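Local coordinates for protein IscA (Thermosynechococcus elongatus, PDB 1X0G) that binds a [2Fe-2S] cluster and probably serves as a scaffold on which iron-sulfur clusters are assembled, at residues 32-35 with 39-42; 96-101 with 106-111; 79-84 with 88-93; 27-32 with 49-54. All blocks are in the same frame, centred on the assembly; numbering follows the deposited sequence.

Contact 1. Residues 32-35 with 39-42; sequences VQPS and DWRY. With NA (sodium ion), chain G.
Two backbone bonds join Gln33 and Arg41 as an antiparallel hydrogen-bonded pair. Arg41 N gives to Gln33 O at 2.7 Å, nearly straight at 168°, while Gln33 N reaches Arg41 O at 2.8 Å in a more bent bond. Two residues on, toward the turn, Ser35 N meets Asp39 O weakly at 2.9 Å. These bonds pair the ends of strands 27-34 and 40-46, a beta hairpin; the axes of 32-34 and 40-42 run 144° apart. Asp39 and Trp40 both face Phe107 on the next strand, a classic beta bulge.

Among apolar contacts, Val32 CG2 comes within 3.3 Å of Trp40 CE3; with CG1 opposite the carbonyl carbon (chi1 -60°), CG2 is left between that carbon and the backbone N. Farther along the indole, Pro34 CD lies 3.9 Å from Trp40 CZ3. An alanine in place of Trp40 would probably leave Val32 and Pro34 without their shared apolar partner, and Trp40 of the second subunit without the ring it meets.

At the turn Ser35 O holds the sodium ion at 2.5 Å, with a water, Glu36 O and Gly38 O of this chain and Glu36 O of the second subunit, so it bridges two subunits. Ser35 OG bonds to Cys37 O.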
loop_
_atom_site.group_PDB
_atom_site.type_symbol
_atom_site.label_atom_id
_atom_site.label_comp_id
_atom_site.label_asym_id
_atom_site.label_seq_id
_atom_site.Cartn_x
_atom_site.Cartn_y
_atom_site.Cartn_z
ATOM N N VAL C 32 -8.817 5.539 8.507
ATOM C CA VAL C 32 -8.670 5.264 7.076
ATOM C C VAL C 32 -7.954 3.983 6.840
ATOM O O VAL C 32 -7.363 3.454 7.724
ATOM C CB VAL C 32 -7.810 6.344 6.369
ATOM C CG1 VAL C 32 -8.404 7.655 6.508
ATOM C CG2 VAL C 32 -6.387 6.362 6.910
ATOM N N GLN C 33 -7.904 3.522 5.606
ATOM C CA GLN C 33 -7.260 2.248 5.280
ATOM C C GLN C 33 -6.751 2.430 3.873
ATOM O O GLN C 33 -7.448 3.023 3.105
ATOM C CB GLN C 33 -8.362 1.298 5.135
ATOM C CG GLN C 33 -8.156 0.012 5.752
ATOM C CD GLN C 33 -8.731 -1.107 4.809
ATOM O OE1 GLN C 33 -9.906 -0.967 4.298
ATOM N NE2 GLN C 33 -7.908 -2.217 4.554
ATOM N N PRO C 34 -5.570 1.958 3.507
ATOM C CA PRO C 34 -5.099 2.129 2.149
ATOM C C PRO C 34 -6.144 1.645 1.185
ATOM O O PRO C 34 -6.883 0.759 1.529
ATOM C CB PRO C 34 -3.952 1.145 2.044
ATOM C CG PRO C 34 -3.464 0.990 3.456
ATOM C CD PRO C 34 -4.615 1.228 4.359
ATOM N N SER C 35 -6.206 2.187 -0.036
ATOM C CA SER C 35 -7.333 1.970 -0.902
ATOM C C SER C 35 -6.890 1.647 -2.340
ATOM O O SER C 35 -5.864 2.084 -2.820
ATOM C CB SER C 35 -8.203 3.194 -0.892
ATOM O OG SER C 35 -9.252 3.006 -1.829
ATOM N N ASP C 39 -6.337 6.832 -2.414
ATOM C CA ASP C 39 -5.254 6.467 -1.507
ATOM C C ASP C 39 -5.799 5.810 -0.283
ATOM O O ASP C 39 -5.242 4.870 0.198
ATOM C CB ASP C 39 -4.416 7.688 -1.064
ATOM C CG ASP C 39 -3.478 8.225 -2.145
ATOM O OD1 ASP C 39 -2.755 7.541 -2.954
ATOM O OD2 ASP C 39 -3.490 9.456 -2.091
ATOM N N TRP C 40 -6.866 6.369 0.247
ATOM C CA TRP C 40 -7.325 5.996 1.561
ATOM C C TRP C 40 -8.803 5.743 1.414
ATOM O O TRP C 40 -9.468 6.499 0.697
ATOM C CB TRP C 40 -7.079 7.149 2.529
ATOM C CG TRP C 40 -5.621 7.467 2.793
ATOM C CD1 TRP C 40 -4.931 8.606 2.375
ATOM C CD2 TRP C 40 -4.662 6.682 3.507
ATOM N NE1 TRP C 40 -3.650 8.561 2.809
ATOM C CE2 TRP C 40 -3.454 7.412 3.523
ATOM C CE3 TRP C 40 -4.724 5.483 4.201
ATOM C CZ2 TRP C 40 -2.286 6.932 4.134
ATOM C CZ3 TRP C 40 -3.556 4.989 4.800
ATOM C CH2 TRP C 40 -2.353 5.723 4.770
ATOM N N ARG C 41 -9.306 4.667 1.989
ATOM C CA ARG C 41 -10.748 4.463 2.136
ATOM C C ARG C 41 -11.061 4.851 3.542
ATOM O O ARG C 41 -10.257 4.591 4.452
ATOM C CB ARG C 41 -11.038 2.997 1.971
ATOM C CG ARG C 41 -12.464 2.541 1.517
ATOM C CD ARG C 41 -12.761 1.402 2.453
ATOM N NE ARG C 41 -14.127 0.915 2.665
ATOM C CZ ARG C 41 -14.972 0.533 1.698
ATOM N NH1 ARG C 41 -14.643 0.668 0.381
ATOM N NH2 ARG C 41 -16.176 0.023 2.056
ATOM N N TYR C 42 -12.182 5.526 3.755
ATOM C CA TYR C 42 -12.665 5.708 5.113
ATOM C C TYR C 42 -13.049 4.398 5.700
ATOM O O TYR C 42 -13.513 3.445 4.979
ATOM C CB TYR C 42 -13.939 6.475 5.115
ATOM C CG TYR C 42 -13.749 7.796 4.598
ATOM C CD1 TYR C 42 -14.049 8.069 3.287
ATOM C CD2 TYR C 42 -13.233 8.793 5.418
ATOM C CE1 TYR C 42 -13.777 9.284 2.756
ATOM C CE2 TYR C 42 -12.987 10.045 4.884
ATOM C CZ TYR C 42 -13.244 10.260 3.546
ATOM O OH TYR C 42 -13.020 11.477 3.027
HETATM NA NA NA G . -4.730 2.906 -4.881
HETATM O O HOH W 1 -4.252 1.037 -5.817
#

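Contact 2. Residues 96-101 with 106-111. With FES (Fe2/s2 (inorganic) cluster), chain H.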
loop_
_atom_site.group_PDB
_atom_site.type_symbol
_atom_site.label_atom_id
_atom_site.label_comp_id
_atom_site.label_asym_id
_atom_site.label_seq_id
_atom_site.Cartn_x
_atom_site.Cartn_y
_atom_site.Cartn_z
ATOM N N ASN C 96 -9.507 17.833 3.323
ATOM C CA ASN C 96 -8.192 17.314 3.004
ATOM C C ASN C 96 -8.135 16.573 1.693
ATOM O O ASN C 96 -7.075 16.268 1.212
ATOM C CB ASN C 96 -7.737 16.421 4.125
ATOM C CG ASN C 96 -7.833 17.106 5.497
ATOM O OD1 ASN C 96 -8.467 16.630 6.461
ATOM N ND2 ASN C 96 -7.239 18.248 5.561
ATOM N N ALA C 97 -9.261 16.303 1.077
ATOM C CA ALA C 97 -9.257 15.436 -0.062
ATOM C C ALA C 97 -8.910 16.166 -1.341
ATOM O O ALA C 97 -9.472 17.216 -1.640
ATOM C CB ALA C 97 -10.547 14.873 -0.167
ATOM N N SER C 98 -7.996 15.640 -2.135
ATOM C CA SER C 98 -7.572 16.392 -3.302
ATOM C C SER C 98 -8.282 15.884 -4.519
ATOM O O SER C 98 -8.459 16.578 -5.480
ATOM C CB SER C 98 -6.082 16.268 -3.463
ATOM O OG SER C 98 -5.725 14.965 -3.885
ATOM N N GLN C 99 -8.711 14.646 -4.457
ATOM C CA GLN C 99 -9.634 14.036 -5.422
ATOM C C GLN C 99 -10.453 13.036 -4.550
ATOM O O GLN C 99 -10.123 12.695 -3.401
ATOM C CB GLN C 99 -8.919 13.259 -6.570
ATOM C CG GLN C 99 -7.977 14.015 -7.569
ATOM C CD GLN C 99 -6.471 13.453 -7.576
ATOM O OE1 GLN C 99 -6.090 12.607 -8.425
ATOM N NE2 GLN C 99 -5.635 13.935 -6.608
ATOM N N THR C 100 -11.487 12.515 -5.144
ATOM C CA THR C 100 -12.320 11.641 -4.463
ATOM C C THR C 100 -12.635 10.620 -5.520
ATOM O O THR C 100 -12.708 11.003 -6.654
ATOM C CB THR C 100 -13.434 12.485 -4.049
ATOM O OG1 THR C 100 -13.278 12.707 -2.645
ATOM C CG2 THR C 100 -14.762 11.880 -4.428
ATOM N N CYS C 101 -12.730 9.325 -5.218
ATOM C CA CYS C 101 -13.096 8.355 -6.290
ATOM C C CYS C 101 -14.513 8.518 -6.780
ATOM O O CYS C 101 -15.322 9.240 -6.168
ATOM C CB CYS C 101 -13.020 6.944 -5.797
ATOM S SG CYS C 101 -14.224 6.722 -4.536
ATOM N N ALA C 106 -13.593 6.578 -1.245
ATOM C CA ALA C 106 -12.175 6.699 -1.251
ATOM C C ALA C 106 -11.725 8.118 -1.636
ATOM O O ALA C 106 -12.337 8.765 -2.513
ATOM C CB ALA C 106 -11.633 5.686 -2.286
ATOM N N PHE C 107 -10.610 8.578 -1.087
ATOM C CA PHE C 107 -10.030 9.816 -1.580
ATOM C C PHE C 107 -8.521 9.827 -1.694
ATOM O O PHE C 107 -7.873 9.078 -0.996
ATOM C CB PHE C 107 -10.393 10.898 -0.662
ATOM C CG PHE C 107 -9.852 10.718 0.686
ATOM C CD1 PHE C 107 -8.793 11.485 1.116
ATOM C CD2 PHE C 107 -10.416 9.822 1.554
ATOM C CE1 PHE C 107 -8.304 11.387 2.412
ATOM C CE2 PHE C 107 -9.931 9.678 2.795
ATOM C CZ PHE C 107 -8.876 10.477 3.257
ATOM N N ARG C 108 -7.949 10.663 -2.580
ATOM C CA ARG C 108 -6.455 10.876 -2.566
ATOM C C ARG C 108 -6.128 12.146 -1.832
ATOM O O ARG C 108 -7.010 12.971 -1.680
ATOM C CB ARG C 108 -5.745 10.787 -3.946
ATOM C CG ARG C 108 -6.603 10.762 -5.219
ATOM C CD ARG C 108 -5.805 10.331 -6.424
ATOM N NE ARG C 108 -6.014 8.919 -6.782
ATOM C CZ ARG C 108 -6.052 8.427 -8.044
ATOM N NH1 ARG C 108 -5.893 9.226 -9.114
ATOM N NH2 ARG C 108 -6.283 7.122 -8.253
ATOM N N VAL C 109 -4.916 12.277 -1.298
ATOM C CA VAL C 109 -4.459 13.615 -0.791
ATOM C C VAL C 109 -3.335 14.225 -1.636
ATOM O O VAL C 109 -2.769 13.552 -2.512
ATOM C CB VAL C 109 -4.022 13.606 0.662
ATOM C CG1 VAL C 109 -5.228 13.726 1.546
ATOM C CG2 VAL C 109 -3.253 12.344 0.951
ATOM N N SER C 110 -2.993 15.478 -1.381
ATOM C CA SER C 110 -2.072 16.145 -2.308
ATOM C C SER C 110 -0.662 15.577 -2.207
ATOM O O SER C 110 -0.243 15.188 -1.140
ATOM C CB SER C 110 -2.041 17.634 -2.035
ATOM O OG SER C 110 -1.630 17.830 -0.693
ATOM N N ARG C 111 0.077 15.549 -3.312
ATOM C CA ARG C 111 1.428 14.919 -3.327
ATOM C C ARG C 111 2.512 15.594 -2.431
ATOM O O ARG C 111 3.145 14.900 -1.617
ATOM C CB ARG C 111 1.933 14.768 -4.771
ATOM C CG ARG C 111 0.824 14.405 -5.773
ATOM C CD ARG C 111 1.355 13.698 -6.995
ATOM N NE ARG C 111 1.188 12.233 -6.945
ATOM C CZ ARG C 111 1.515 11.384 -7.937
ATOM N NH1 ARG C 111 2.047 11.809 -9.092
ATOM N NH2 ARG C 111 1.301 10.090 -7.773
HETATM FE FE1 FES H . -14.998 4.530 -4.915
HETATM FE FE2 FES H . -13.579 2.468 -6.195
HETATM S S1 FES H . -14.523 4.231 -6.937
HETATM S S2 FES H . -13.695 2.910 -4.138
#
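Arg108 O is gripped twice by Ser98: the backbone N donates at 2.9 Å and almost straight (174°), and OG adds a weak bond. The hydroxyl sits in the cramped place between its own N and carbonyl carbon (chi1 71°), which turns it back toward this acceptor. Ser98 OG in turn accepts Gln99 NE2 at 2.9 Å, so the serine ties the end of the glutamine side chain to the same spot.

With its amide fixed at NE2, Gln99 presents OE1 to the edge of the Arg108 guanidinium, where NH1 gives a weak bond. The amide and guanidinium planes stand 83° apart, and the aliphatic part of Arg108 passes the amide, CG lying 3.6 Å from Gln99 CD. Between the backbones, Arg108 N bonds to Gln99 O, and Cys101 N meets Ala106 O at 2.8 Å. On the other face of the hairpin, Ala97 CB touches Phe107 CB at 4.0 Å.

At the cluster end, Cys101 SG binds iron FE1 of the [2Fe-2S] cluster at 2.4 Å, and Cys103 SG is a further ligand of the cluster. Ala106 N points a weak bond at the same sulfur, 3.4 Å from Cys101 SG, which may help to stabilise charge on the thiolate.

Strands 99-100 and 106-108 form this hairpin at one border of the six-stranded sheet. Strand 106-108 pairs on its other side with strand 40-46, where the Phe107 ring stacks with Tyr42.

Contact 3. Residues 79-84 with 88-93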
loop_
_atom_site.group_PDB
_atom_site.type_symbol
_atom_site.label_atom_id
_atom_site.label_comp_id
_atom_site.label_asym_id
_atom_site.label_seq_id
_atom_site.Cartn_x
_atom_site.Cartn_y
_atom_site.Cartn_z
ATOM N N VAL C 79 -19.653 14.194 7.443
ATOM C CA VAL C 79 -20.155 12.918 7.063
ATOM C C VAL C 79 -21.645 13.130 6.982
ATOM O O VAL C 79 -22.255 13.670 7.920
ATOM C CB VAL C 79 -19.841 11.863 8.190
ATOM C CG1 VAL C 79 -20.604 10.577 7.957
ATOM C CG2 VAL C 79 -18.342 11.592 8.319
ATOM N N ASP C 80 -22.239 12.674 5.879
ATOM C CA ASP C 80 -23.671 12.803 5.644
ATOM C C ASP C 80 -24.175 11.381 5.362
ATOM O O ASP C 80 -23.372 10.461 5.115
ATOM C CB ASP C 80 -23.786 13.620 4.403
ATOM C CG ASP C 80 -25.169 14.132 4.137
ATOM O OD1 ASP C 80 -26.058 14.182 5.025
ATOM O OD2 ASP C 80 -25.354 14.533 2.973
ATOM N N TYR C 81 -25.481 11.173 5.395
ATOM C CA TYR C 81 -25.996 9.917 4.929
ATOM C C TYR C 81 -27.094 10.177 3.893
ATOM O O TYR C 81 -27.983 10.927 4.194
ATOM C CB TYR C 81 -26.537 9.124 6.096
ATOM C CG TYR C 81 -27.053 7.758 5.698
ATOM C CD1 TYR C 81 -26.186 6.688 5.461
ATOM C CD2 TYR C 81 -28.431 7.522 5.571
ATOM C CE1 TYR C 81 -26.674 5.397 5.123
ATOM C CE2 TYR C 81 -28.908 6.240 5.214
ATOM C CZ TYR C 81 -27.994 5.202 4.998
ATOM O OH TYR C 81 -28.462 3.987 4.643
ATOM N N ILE C 82 -27.038 9.563 2.701
ATOM C CA ILE C 82 -28.014 9.783 1.647
ATOM C C ILE C 82 -28.790 8.502 1.279
ATOM O O ILE C 82 -28.174 7.512 0.979
ATOM C CB ILE C 82 -27.288 10.435 0.438
ATOM C CG1 ILE C 82 -26.940 11.867 0.825
ATOM C CG2 ILE C 82 -28.153 10.445 -0.885
ATOM C CD1 ILE C 82 -26.239 12.636 -0.256
ATOM N N GLU C 83 -30.113 8.481 1.348
ATOM C CA GLU C 83 -30.817 7.298 0.883
ATOM C C GLU C 83 -30.548 7.031 -0.594
ATOM O O GLU C 83 -30.432 7.953 -1.379
ATOM C CB GLU C 83 -32.330 7.462 1.056
ATOM C CG GLU C 83 -32.877 7.666 2.508
ATOM C CD GLU C 83 -32.592 6.460 3.488
ATOM O OE1 GLU C 83 -32.240 5.300 3.068
ATOM O OE2 GLU C 83 -32.738 6.718 4.711
ATOM N N ASP C 84 -30.501 5.771 -0.993
ATOM C CA ASP C 84 -30.451 5.417 -2.411
ATOM C C ASP C 84 -31.111 4.086 -2.591
ATOM O O ASP C 84 -31.588 3.539 -1.609
ATOM C CB ASP C 84 -29.053 5.361 -2.944
ATOM C CG ASP C 84 -28.066 4.533 -2.036
ATOM O OD1 ASP C 84 -28.470 3.471 -1.448
ATOM O OD2 ASP C 84 -26.864 4.962 -1.913
ATOM N N GLY C 88 -28.837 3.111 1.261
ATOM C CA GLY C 88 -28.370 4.417 1.626
ATOM C C GLY C 88 -26.891 4.250 1.598
ATOM O O GLY C 88 -26.409 3.168 1.387
ATOM N N ALA C 89 -26.161 5.326 1.818
ATOM C CA ALA C 89 -24.709 5.278 1.969
ATOM C C ALA C 89 -24.266 6.559 2.647
ATOM O O ALA C 89 -24.853 7.630 2.444
ATOM C CB ALA C 89 -24.031 5.124 0.653
ATOM N N PHE C 90 -23.242 6.443 3.475
ATOM C CA PHE C 90 -22.557 7.624 3.987
ATOM C C PHE C 90 -21.868 8.354 2.899
ATOM O O PHE C 90 -21.446 7.730 1.958
ATOM C CB PHE C 90 -21.555 7.214 5.046
ATOM C CG PHE C 90 -22.226 6.663 6.232
ATOM C CD1 PHE C 90 -22.346 5.281 6.394
ATOM C CD2 PHE C 90 -22.875 7.530 7.132
ATOM C CE1 PHE C 90 -23.065 4.778 7.471
ATOM C CE2 PHE C 90 -23.546 7.034 8.258
ATOM C CZ PHE C 90 -23.658 5.668 8.423
ATOM N N ARG C 91 -21.797 9.678 3.034
ATOM C CA ARG C 91 -21.081 10.538 2.104
ATOM C C ARG C 91 -20.117 11.239 2.923
ATOM O O ARG C 91 -20.415 11.549 4.052
ATOM C CB ARG C 91 -21.979 11.648 1.530
ATOM C CG ARG C 91 -22.759 11.294 0.331
ATOM C CD ARG C 91 -21.906 10.798 -0.868
ATOM N NE ARG C 91 -22.850 10.515 -1.955
ATOM C CZ ARG C 91 -23.575 9.395 -2.050
ATOM N NH1 ARG C 91 -23.405 8.424 -1.138
ATOM N NH2 ARG C 91 -24.465 9.257 -3.049
ATOM N N PHE C 92 -18.995 11.591 2.332
ATOM C CA PHE C 92 -17.956 12.310 3.052
ATOM C C PHE C 92 -17.487 13.528 2.342
ATOM O O PHE C 92 -17.223 13.509 1.159
ATOM C CB PHE C 92 -16.771 11.413 3.124
ATOM C CG PHE C 92 -17.042 10.190 3.872
ATOM C CD1 PHE C 92 -17.511 9.055 3.222
ATOM C CD2 PHE C 92 -16.890 10.162 5.245
ATOM C CE1 PHE C 92 -17.771 7.883 3.949
ATOM C CE2 PHE C 92 -17.154 8.963 5.971
ATOM C CZ PHE C 92 -17.570 7.853 5.333
ATOM N N HIS C 93 -17.332 14.596 3.065
ATOM C CA HIS C 93 -16.827 15.761 2.437
ATOM C C HIS C 93 -15.594 16.044 3.275
ATOM O O HIS C 93 -15.696 16.333 4.475
ATOM C CB HIS C 93 -17.867 16.868 2.504
ATOM C CG HIS C 93 -19.181 16.475 1.908
ATOM N ND1 HIS C 93 -19.434 16.557 0.554
ATOM C CD2 HIS C 93 -20.322 16.006 2.480
ATOM C CE1 HIS C 93 -20.671 16.149 0.321
ATOM N NE2 HIS C 93 -21.226 15.798 1.468
HETATM O O HOH W 2 -26.272 7.383 -0.892
#
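The Phe90 ring carries Tyr81 CD1 over the centre of one face, 3.7 Å above its plane. The pair is T-shaped, the edge of Tyr81 directed at the face of Phe90, with centroids 5.0 Å apart and planes inclined at 61°. Tyr81 reaches there with CG opposite its backbone N (chi1 -178°), and its OH continues to Gly87 O, a hydrogen bond. Tyr81 OH also lies 3.0 Å from Gly88 CA, where a side chain would clash. Beside this pair Val79 divides its methyls: CG1 approaches Phe90 and CG2 lies 3.7 Å from Phe92 CD2. A leucine replacing Tyr81 would probably leave the covered face of Phe90 without its aromatic edge and Gly87 O without that hydroxyl.

The opposite face of the hairpin bears Ile82 and Arg91. Ile82 CD1 lies 4.2 Å above the guanidinium plane of Arg91. A water donates to Ile82 O and Asp84 OD2, both at 2.7 Å, and accepts weakly from Arg91 NH1.

Four backbone bonds pair Asp80 with Arg91 and Ile82 with Ala89. Strands 78-82 and 89-93 thus form an antiparallel beta hairpin whose largely aromatic face, Val79 included, is covered at Tyr81 and Phe90 by helix 6-15.

Contact 4. Residues 27-32 with 49-54; sequences ILRIQV and EPKPTD
Arg29 grips the Asp54 carboxylate side-on with two nitrogens, one to each oxygen. NE donates to OD2 of Asp54 at 2.8 Å and 157°, close to the guanidinium plane; NH2 of Arg29 reaches the syn lone pair of Asp54 OD1, also at 2.8 Å. The two flat groups are not coplanar but turned 39° against each other, so this is a twisted bidentate salt bridge.

Over one face of the same guanidinium lies Lys51. Its NZ stands 3.5 Å above the plane, over the centre, where the chain bends at its last torsion (chi4 84°), and Lys51 CD packs 3.5 Å from Arg29 NH2. A separate van der Waals touch, Ile27 CD1 on Glu49 CA at 4.0 Å, extends the contact toward the start of the strand.

In the next shell, Gln31 OE1 accepts from Arg29 NH1 at 3.1 Å. It lies in the guanidinium plane, although the donor stands far above the amide's carbonyl plane. Together with Asp54 this holds the guanidinium at two parts of its edge. Asp54 is itself placed by a type I beta turn from Lys51 to Asp54, closed by Asp54 N to Lys51 O at 2.9 Å, while Lys51 N adds a weak bond to OD2. Ala65 of strand 62-66 touches Asp54, and Ala67 and Val47 pack on Arg29.

The salt bridge thus joins the 49-54 loop to strand 27-34 away from the cluster and sodium sites. Buried Arg29 and Asp54 probably offset each other's charge, and the carboxylate is likely to ease the closeness of Lys51 to the guanidinium.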
loop_
_atom_site.group_PDB
_atom_site.type_symbol
_atom_site.label_atom_id
_atom_site.label_comp_id
_atom_site.label_asym_id
_atom_site.label_seq_id
_atom_site.Cartn_x
_atom_site.Cartn_y
_atom_site.Cartn_z
ATOM N N ILE C 27 -20.870 5.442 20.073
ATOM C CA ILE C 27 -19.521 5.734 19.580
ATOM C C ILE C 27 -19.205 5.274 18.136
ATOM O O ILE C 27 -19.305 4.096 17.779
ATOM C CB ILE C 27 -18.407 5.366 20.563
ATOM C CG1 ILE C 27 -18.626 6.068 21.901
ATOM C CG2 ILE C 27 -17.140 5.934 20.064
ATOM C CD1 ILE C 27 -18.285 5.240 23.195
ATOM N N LEU C 28 -18.846 6.255 17.328
ATOM C CA LEU C 28 -18.505 6.034 15.970
ATOM C C LEU C 28 -17.069 6.300 15.823
ATOM O O LEU C 28 -16.607 7.394 16.092
ATOM C CB LEU C 28 -19.187 7.043 15.077
ATOM C CG LEU C 28 -18.794 6.975 13.597
ATOM C CD1 LEU C 28 -19.261 5.644 13.067
ATOM C CD2 LEU C 28 -19.466 8.115 12.768
ATOM N N ARG C 29 -16.359 5.309 15.343
ATOM C CA ARG C 29 -14.942 5.435 15.258
ATOM C C ARG C 29 -14.616 5.491 13.814
ATOM O O ARG C 29 -15.085 4.656 13.034
ATOM C CB ARG C 29 -14.283 4.279 15.938
ATOM C CG ARG C 29 -12.821 4.252 15.734
ATOM C CD ARG C 29 -12.183 3.363 16.749
ATOM N NE ARG C 29 -10.833 3.820 17.072
ATOM C CZ ARG C 29 -9.790 3.578 16.289
ATOM N NH1 ARG C 29 -10.007 2.887 15.156
ATOM N NH2 ARG C 29 -8.565 4.042 16.602
ATOM N N ILE C 30 -13.911 6.555 13.442
ATOM C CA ILE C 30 -13.451 6.783 12.084
ATOM C C ILE C 30 -11.924 6.642 11.979
ATOM O O ILE C 30 -11.113 7.077 12.867
ATOM C CB ILE C 30 -13.829 8.142 11.620
ATOM C CG1 ILE C 30 -15.291 8.359 11.804
ATOM C CG2 ILE C 30 -13.707 8.294 10.079
ATOM C CD1 ILE C 30 -15.642 9.731 11.232
ATOM N N GLN C 31 -11.530 5.952 10.919
ATOM C CA GLN C 31 -10.102 5.827 10.614
ATOM C C GLN C 31 -10.021 5.678 9.085
ATOM O O GLN C 31 -11.102 5.703 8.444
ATOM C CB GLN C 31 -9.488 4.697 11.405
ATOM C CG GLN C 31 -9.609 3.348 10.835
ATOM C CD GLN C 31 -8.964 2.301 11.718
ATOM O OE1 GLN C 31 -8.236 2.631 12.660
ATOM N NE2 GLN C 31 -9.248 1.038 11.457
ATOM N N VAL C 32 -8.817 5.539 8.507
ATOM C CA VAL C 32 -8.670 5.264 7.076
ATOM C C VAL C 32 -7.954 3.983 6.840
ATOM O O VAL C 32 -7.363 3.454 7.724
ATOM C CB VAL C 32 -7.810 6.344 6.369
ATOM C CG1 VAL C 32 -8.404 7.655 6.508
ATOM C CG2 VAL C 32 -6.387 6.362 6.910
ATOM N N GLU C 49 -16.045 1.520 22.951
ATOM C CA GLU C 49 -15.314 2.570 23.591
ATOM C C GLU C 49 -14.238 2.956 22.583
ATOM O O GLU C 49 -14.020 2.270 21.558
ATOM C CB GLU C 49 -14.713 2.071 24.913
ATOM C CG GLU C 49 -13.560 1.141 24.634
ATOM C CD GLU C 49 -13.397 0.095 25.669
ATOM O OE1 GLU C 49 -13.918 0.295 26.792
ATOM O OE2 GLU C 49 -12.739 -0.925 25.341
ATOM N N PRO C 50 -13.614 4.109 22.783
ATOM C CA PRO C 50 -12.611 4.340 21.752
ATOM C C PRO C 50 -11.262 3.979 22.362
ATOM O O PRO C 50 -11.179 3.809 23.612
ATOM C CB PRO C 50 -12.729 5.826 21.512
ATOM C CG PRO C 50 -13.234 6.382 22.896
ATOM C CD PRO C 50 -13.743 5.228 23.724
ATOM N N LYS C 51 -10.251 3.821 21.505
ATOM C CA LYS C 51 -8.872 3.596 21.926
ATOM C C LYS C 51 -8.422 4.840 22.688
ATOM O O LYS C 51 -8.729 5.967 22.247
ATOM C CB LYS C 51 -8.002 3.355 20.697
ATOM C CG LYS C 51 -8.316 2.029 20.095
ATOM C CD LYS C 51 -7.383 1.710 18.957
ATOM C CE LYS C 51 -7.702 0.281 18.404
ATOM N NZ LYS C 51 -8.845 0.254 17.380
ATOM N N PRO C 52 -7.712 4.659 23.842
ATOM C CA PRO C 52 -7.471 5.833 24.755
ATOM C C PRO C 52 -6.943 7.080 24.000
ATOM O O PRO C 52 -7.286 8.220 24.293
ATOM C CB PRO C 52 -6.443 5.319 25.785
ATOM C CG PRO C 52 -6.339 3.804 25.581
ATOM C CD PRO C 52 -7.092 3.404 24.310
ATOM N N THR C 53 -6.175 6.795 22.968
ATOM C CA THR C 53 -5.439 7.735 22.168
ATOM C C THR C 53 -6.200 8.464 21.016
ATOM O O THR C 53 -5.638 9.336 20.342
ATOM C CB THR C 53 -4.227 6.955 21.604
ATOM O OG1 THR C 53 -3.653 7.707 20.537
ATOM C CG2 THR C 53 -4.641 5.512 21.086
ATOM N N ASP C 54 -7.473 8.133 20.788
ATOM C CA ASP C 54 -8.240 8.747 19.699
ATOM C C ASP C 54 -8.662 10.172 20.040
ATOM O O ASP C 54 -8.741 10.587 21.213
ATOM C CB ASP C 54 -9.547 7.982 19.449
ATOM C CG ASP C 54 -9.363 6.612 18.822
ATOM O OD1 ASP C 54 -8.300 6.392 18.183
ATOM O OD2 ASP C 54 -10.308 5.768 18.957
#

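Contacts 1, 2 and 4 all reach the six-stranded mixed sheet, while contact 3 builds the hairpin of the three-stranded one. Strand 27-34 serves contact 4 and then contact 1, which share Val32; their centres are 16 Å apart. Strand 40-46 next to it pairs with strand 106-108, so contacts 1 and 2, with centres 10 Å apart, touch directly through backbone atoms of Trp40 and Phe107. Contact 3 comes before contact 2 in the chain and meets contact 1 where Tyr42 packs on Phe92. The sodium ion is bound at the turn of contact 1 and the cluster at the Cys101 end of contact 2, near each other, while contact 4 is about 22 Å from contact 2 between centres.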